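Local atomic coordinates of LPXTG-motif cell wall anchor domain protein (Mobiluncus mulieris, PDB entry 5U5O), a protein that is a giant bacterial adhesin, probably anchored to the cell wall, of which this piece holds two beta-rich domains with intramolecular covalent cross-links. Residues K104-L108 with T109-V113; T210-E213 with G214-K217. All coordinates share one frame; numbering follows the deposited sequence.

Contact 1: K104-L108 with T109-V113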
loop_
_atom_site.group_PDB
_atom_site.type_symbol
_atom_site.label_atom_id
_atom_site.label_comp_id
_atom_site.label_asym_id
_atom_site.label_seq_id
_atom_site.Cartn_x
_atom_site.Cartn_y
_atom_site.Cartn_z
ATOM N N LYS A 104 -4.101 -11.096 7.544
ATOM C CA LYS A 104 -4.656 -10.054 8.396
ATOM C C LYS A 104 -4.123 -8.702 7.946
ATOM O O LYS A 104 -2.929 -8.553 7.714
ATOM C CB LYS A 104 -4.289 -10.293 9.861
ATOM C CG LYS A 104 -4.918 -11.547 10.452
ATOM C CD LYS A 104 -4.606 -11.696 11.936
ATOM C CE LYS A 104 -3.120 -11.918 12.181
ATOM N NZ LYS A 104 -2.822 -12.391 13.560
ATOM N N ARG A 105 -5.007 -7.714 7.841
ATOM C CA ARG A 105 -4.602 -6.379 7.398
ATOM C C ARG A 105 -3.478 -5.817 8.267
ATOM O O ARG A 105 -2.553 -5.196 7.744
ATOM C CB ARG A 105 -5.787 -5.412 7.360
ATOM C CG ARG A 105 -5.509 -4.141 6.561
ATOM C CD ARG A 105 -6.795 -3.378 6.263
ATOM N NE ARG A 105 -7.254 -2.630 7.426
ATOM C CZ ARG A 105 -6.730 -1.483 7.857
ATOM N NH1 ARG A 105 -7.239 -0.903 8.935
ATOM N NH2 ARG A 105 -5.704 -0.905 7.232
ATOM N N GLU A 106 -3.544 -6.064 9.578
ATOM C CA GLU A 106 -2.509 -5.571 10.503
ATOM C C GLU A 106 -1.130 -6.224 10.332
ATOM O O GLU A 106 -0.122 -5.625 10.692
ATOM C CB GLU A 106 -2.969 -5.661 11.966
ATOM C CG GLU A 106 -3.143 -7.068 12.532
ATOM C CD GLU A 106 -3.290 -7.107 14.046
ATOM O OE1 GLU A 106 -3.265 -6.041 14.709
ATOM O OE2 GLU A 106 -3.430 -8.226 14.574
ATOM N N ASP A 107 -1.080 -7.444 9.788
ATOM C CA ASP A 107 0.204 -8.071 9.431
ATOM C C ASP A 107 0.863 -7.434 8.207
ATOM O O ASP A 107 2.057 -7.637 7.978
ATOM C CB ASP A 107 0.034 -9.579 9.207
ATOM C CG ASP A 107 -0.266 -10.332 10.489
ATOM O OD1 ASP A 107 -0.220 -9.728 11.582
ATOM O OD2 ASP A 107 -0.539 -11.540 10.401
ATOM N N LEU A 108 0.087 -6.693 7.418
ATOM C CA LEU A 108 0.619 -5.888 6.317
ATOM C C LEU A 108 0.986 -4.475 6.758
ATOM O O LEU A 108 2.068 -3.977 6.448
ATOM C CB LEU A 108 -0.391 -5.840 5.162
ATOM C CG LEU A 108 -0.699 -7.194 4.507
ATOM C CD1 LEU A 108 -1.870 -7.064 3.547
ATOM C CD2 LEU A 108 0.527 -7.742 3.796
ATOM N N THR A 109 0.084 -3.819 7.476
ATOM C CA THR A 109 0.302 -2.432 7.878
ATOM C C THR A 109 1.202 -2.278 9.107
ATOM O O THR A 109 1.750 -1.195 9.334
ATOM C CB THR A 109 -1.028 -1.740 8.220
ATOM O OG1 THR A 109 -1.619 -2.365 9.368
ATOM C CG2 THR A 109 -1.998 -1.775 7.040
ATOM N N LYS A 110 1.284 -3.324 9.933
ATOM C CA LYS A 110 1.928 -3.266 11.255
ATOM C C LYS A 110 1.295 -2.197 12.160
ATOM O O LYS A 110 1.943 -1.707 13.088
ATOM C CB LYS A 110 3.444 -3.033 11.128
ATOM C CG LYS A 110 4.143 -3.871 10.066
ATOM C CD LYS A 110 3.993 -5.358 10.327
ATOM C CE LYS A 110 4.705 -6.180 9.266
ATOM N NZ LYS A 110 4.667 -7.634 9.588
ATOM N N ASN A 111 0.026 -1.855 11.901
ATOM C CA ASN A 111 -0.646 -0.715 12.549
ATOM C C ASN A 111 0.121 0.621 12.488
ATOM O O ASN A 111 0.033 1.442 13.414
ATOM C CB ASN A 111 -1.023 -1.078 13.990
ATOM C CG ASN A 111 -1.914 -2.300 14.063
ATOM O OD1 ASN A 111 -1.590 -3.287 14.729
ATOM N ND2 ASN A 111 -3.047 -2.245 13.372
ATOM N N GLN A 112 0.840 0.824 11.384
ATOM C CA GLN A 112 1.638 2.020 11.147
ATOM C C GLN A 112 1.233 2.610 9.808
ATOM O O GLN A 112 0.560 1.954 8.996
ATOM C CB GLN A 112 3.130 1.669 11.137
ATOM C CG GLN A 112 3.691 1.306 12.507
ATOM C CD GLN A 112 5.087 0.695 12.458
ATOM O OE1 GLN A 112 5.541 0.212 11.417
ATOM N NE2 GLN A 112 5.771 0.702 13.598
ATOM N N VAL A 113 1.668 3.845 9.575
ATOM C CA VAL A 113 1.388 4.546 8.317
ATOM C C VAL A 113 1.992 3.724 7.154
ATOM O O VAL A 113 3.100 3.229 7.266
ATOM C CB VAL A 113 1.951 5.985 8.357
ATOM C CG1 VAL A 113 1.809 6.689 7.018
ATOM C CG2 VAL A 113 1.252 6.788 9.441
#

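Contact 2: T210-E213 with G214-K217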
loop_
_atom_site.group_PDB
_atom_site.type_symbol
_atom_site.label_atom_id
_atom_site.label_comp_id
_atom_site.label_asym_id
_atom_site.label_seq_id
_atom_site.Cartn_x
_atom_site.Cartn_y
_atom_site.Cartn_z
ATOM N N THR A 210 4.742 29.937 -2.552
ATOM C CA THR A 210 4.154 31.188 -2.100
ATOM C C THR A 210 2.681 31.243 -2.416
ATOM O O THR A 210 2.201 30.713 -3.409
ATOM C CB THR A 210 4.820 32.396 -2.771
ATOM O OG1 THR A 210 4.469 32.422 -4.157
ATOM C CG2 THR A 210 6.331 32.330 -2.617
ATOM N N LEU A 211 1.952 31.963 -1.547
ATOM C CA LEU A 211 0.548 32.281 -1.751
ATOM C C LEU A 211 0.342 33.772 -1.606
ATOM O O LEU A 211 0.800 34.380 -0.634
ATOM C CB LEU A 211 -0.327 31.594 -0.700
ATOM C CG LEU A 211 -0.294 30.067 -0.697
ATOM C CD1 LEU A 211 -1.104 29.563 0.491
ATOM C CD2 LEU A 211 -0.852 29.494 -1.986
ATOM N N LYS A 212 -0.329 34.358 -2.581
ATOM C CA LYS A 212 -0.929 35.677 -2.362
ATOM C C LYS A 212 -2.220 35.530 -1.543
ATOM O O LYS A 212 -2.769 34.448 -1.346
ATOM C CB LYS A 212 -1.191 36.409 -3.682
ATOM C CG LYS A 212 0.091 36.625 -4.477
ATOM C CD LYS A 212 -0.067 37.521 -5.686
ATOM C CE LYS A 212 1.293 37.851 -6.278
ATOM N NZ LYS A 212 2.077 36.635 -6.625
ATOM N N GLU A 213 -2.710 36.647 -1.018
ATOM C CA GLU A 213 -3.954 36.650 -0.272
ATOM C C GLU A 213 -5.048 36.021 -1.117
ATOM O O GLU A 213 -5.229 36.396 -2.277
ATOM C CB GLU A 213 -4.316 38.079 0.119
ATOM C CG GLU A 213 -5.622 38.207 0.878
ATOM C CD GLU A 213 -5.927 39.628 1.331
ATOM O OE1 GLU A 213 -5.087 40.534 1.170
ATOM O OE2 GLU A 213 -7.020 39.829 1.905
ATOM N N GLY A 214 -5.758 35.055 -0.532
ATOM C CA GLY A 214 -6.857 34.378 -1.208
ATOM C C GLY A 214 -6.489 33.175 -2.066
ATOM O O GLY A 214 -7.375 32.449 -2.530
ATOM N N GLU A 215 -5.195 32.958 -2.289
ATOM C CA GLU A 215 -4.726 31.812 -3.057
ATOM C C GLU A 215 -4.652 30.548 -2.216
ATOM O O GLU A 215 -4.588 30.599 -0.990
ATOM C CB GLU A 215 -3.358 32.113 -3.693
ATOM C CG GLU A 215 -3.419 33.218 -4.734
ATOM C CD GLU A 215 -2.129 33.403 -5.514
ATOM O OE1 GLU A 215 -1.029 33.070 -5.004
ATOM O OE2 GLU A 215 -2.211 33.933 -6.641
ATOM N N GLU A 216 -4.667 29.405 -2.904
ATOM C CA GLU A 216 -4.543 28.095 -2.280
ATOM C C GLU A 216 -3.495 27.219 -2.993
ATOM O O GLU A 216 -3.156 27.446 -4.158
ATOM C CB GLU A 216 -5.883 27.360 -2.239
ATOM C CG GLU A 216 -6.526 27.108 -3.584
ATOM C CD GLU A 216 -7.797 26.299 -3.479
ATOM O OE1 GLU A 216 -8.826 26.862 -3.059
ATOM O OE2 GLU A 216 -7.768 25.102 -3.839
ATOM N N LYS A 217 -2.984 26.227 -2.268
ATOM C CA LYS A 217 -2.065 25.216 -2.792
ATOM C C LYS A 217 -2.461 23.918 -2.136
ATOM O O LYS A 217 -2.708 23.876 -0.929
ATOM C CB LYS A 217 -0.639 25.597 -2.385
ATOM C CG LYS A 217 0.413 24.504 -2.473
ATOM C CD LYS A 217 0.953 24.459 -3.861
ATOM C CE LYS A 217 1.973 23.347 -3.978
ATOM N NZ LYS A 217 2.176 23.050 -5.408
HETATM O O HOH W 1 1.976 33.256 -5.207
#

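Contact 1: K104-L108 with T109-V113
Thr-109 N gives its hydrogen to Arg-105 O at 3.0 Å, an i to i+4 backbone bond in the last turn of a short helix. Lys-110 N continues the pattern, reaching Glu-106 O at 2.8 Å. Arg-105 O also accepts from Leu-108 N.

Side-chain to backbone bonds secure the exit. Lys-110 bends at chi2 (-60°), and this folds its chain back until NZ donates to Asp-107 O at 3.1 Å, with the donor tilted 30° from the plane of that carbonyl. Thr-109 OG1, held between its own backbone N and carbonyl carbon (chi1 65°), accepts from Asn-111 N at 3.1 Å and makes a weak bond to Arg-105 O.

Van der Waals contact is slight. The methyl CG2 of Thr-109 meets the Arg-105 guanidinium obliquely, 3.8 Å from NH2. That guanidinium is fixed from elsewhere, by the carbonyls of Lys-24 and Val-19, while the Leu-108 side chain packs on Val-19 and Leu-63.

Lys-110 is the first residue to leave helical angles, with positive phi. Together with the ST turn of Thr-109, this marks the C-terminal end of a short helix in a T-Q ester bond domain, where the chain leaves the helix for the loop before strand 118-127.

Contact 2: T210-E213 with G214-K217
Glu-215 reaches across the turn to the backbone of Lys-212. Its CG lies beside its own backbone N (chi1 -65°), and the chain runs extended beyond it, which delivers OE1 to Lys-212 N at 2.8 Å. The bond is straight at the hydrogen (167°), yet the donor comes from above the carboxylate plane. Lys-212 and Glu-215 lie side by side and point the same way, with Lys-212 CB 3.6 Å from Glu-215 OE1. The lysine NZ stays 5.0 Å from Glu-215 OE1, so the charged atoms are not in contact and any attraction between them is probably weak. A water donates to the same OE1 and is also bonded to Thr-210 OG1.

Beneath these side chains is a type II beta turn, Lys-212 to Glu-215, linking strands 205-212 and 216-223; Glu-215 N closes it on Lys-212 O at 3.0 Å. Gly-214, at phi 87°, sits where a CB would clash with Glu-213 O.

Leu-211 extends CD2 to 3.6 Å from Glu-216 C and to 3.9 Å from Lys-217 CB, and its side chain also packs on Leu-173 and Lys-175 of strand 150-178. Glu-213 runs out extended, and its carboxylate forms a salt bridge with Arg-189.

In the fold
From the N terminus, the chain reaches contact 1 first, in the T-Q ester bond domain, where strand 94-104 runs into helix 105-109 and then into the loop before strand 118-127. These strands belong to different sheets, so contact 1 lies on the passage from one to the other. Strand 150-178 then runs from one domain into the next. Contact 2 follows in the DUF5979 domain, closing the turn between strands 205-212 and 216-223, which likewise belong to different sheets; strand 216-223 pairs with strand 150-178. The two contacts are in series, neither nested nor crossed, with centres about 37 Å apart and nearest atoms about 19 Å apart.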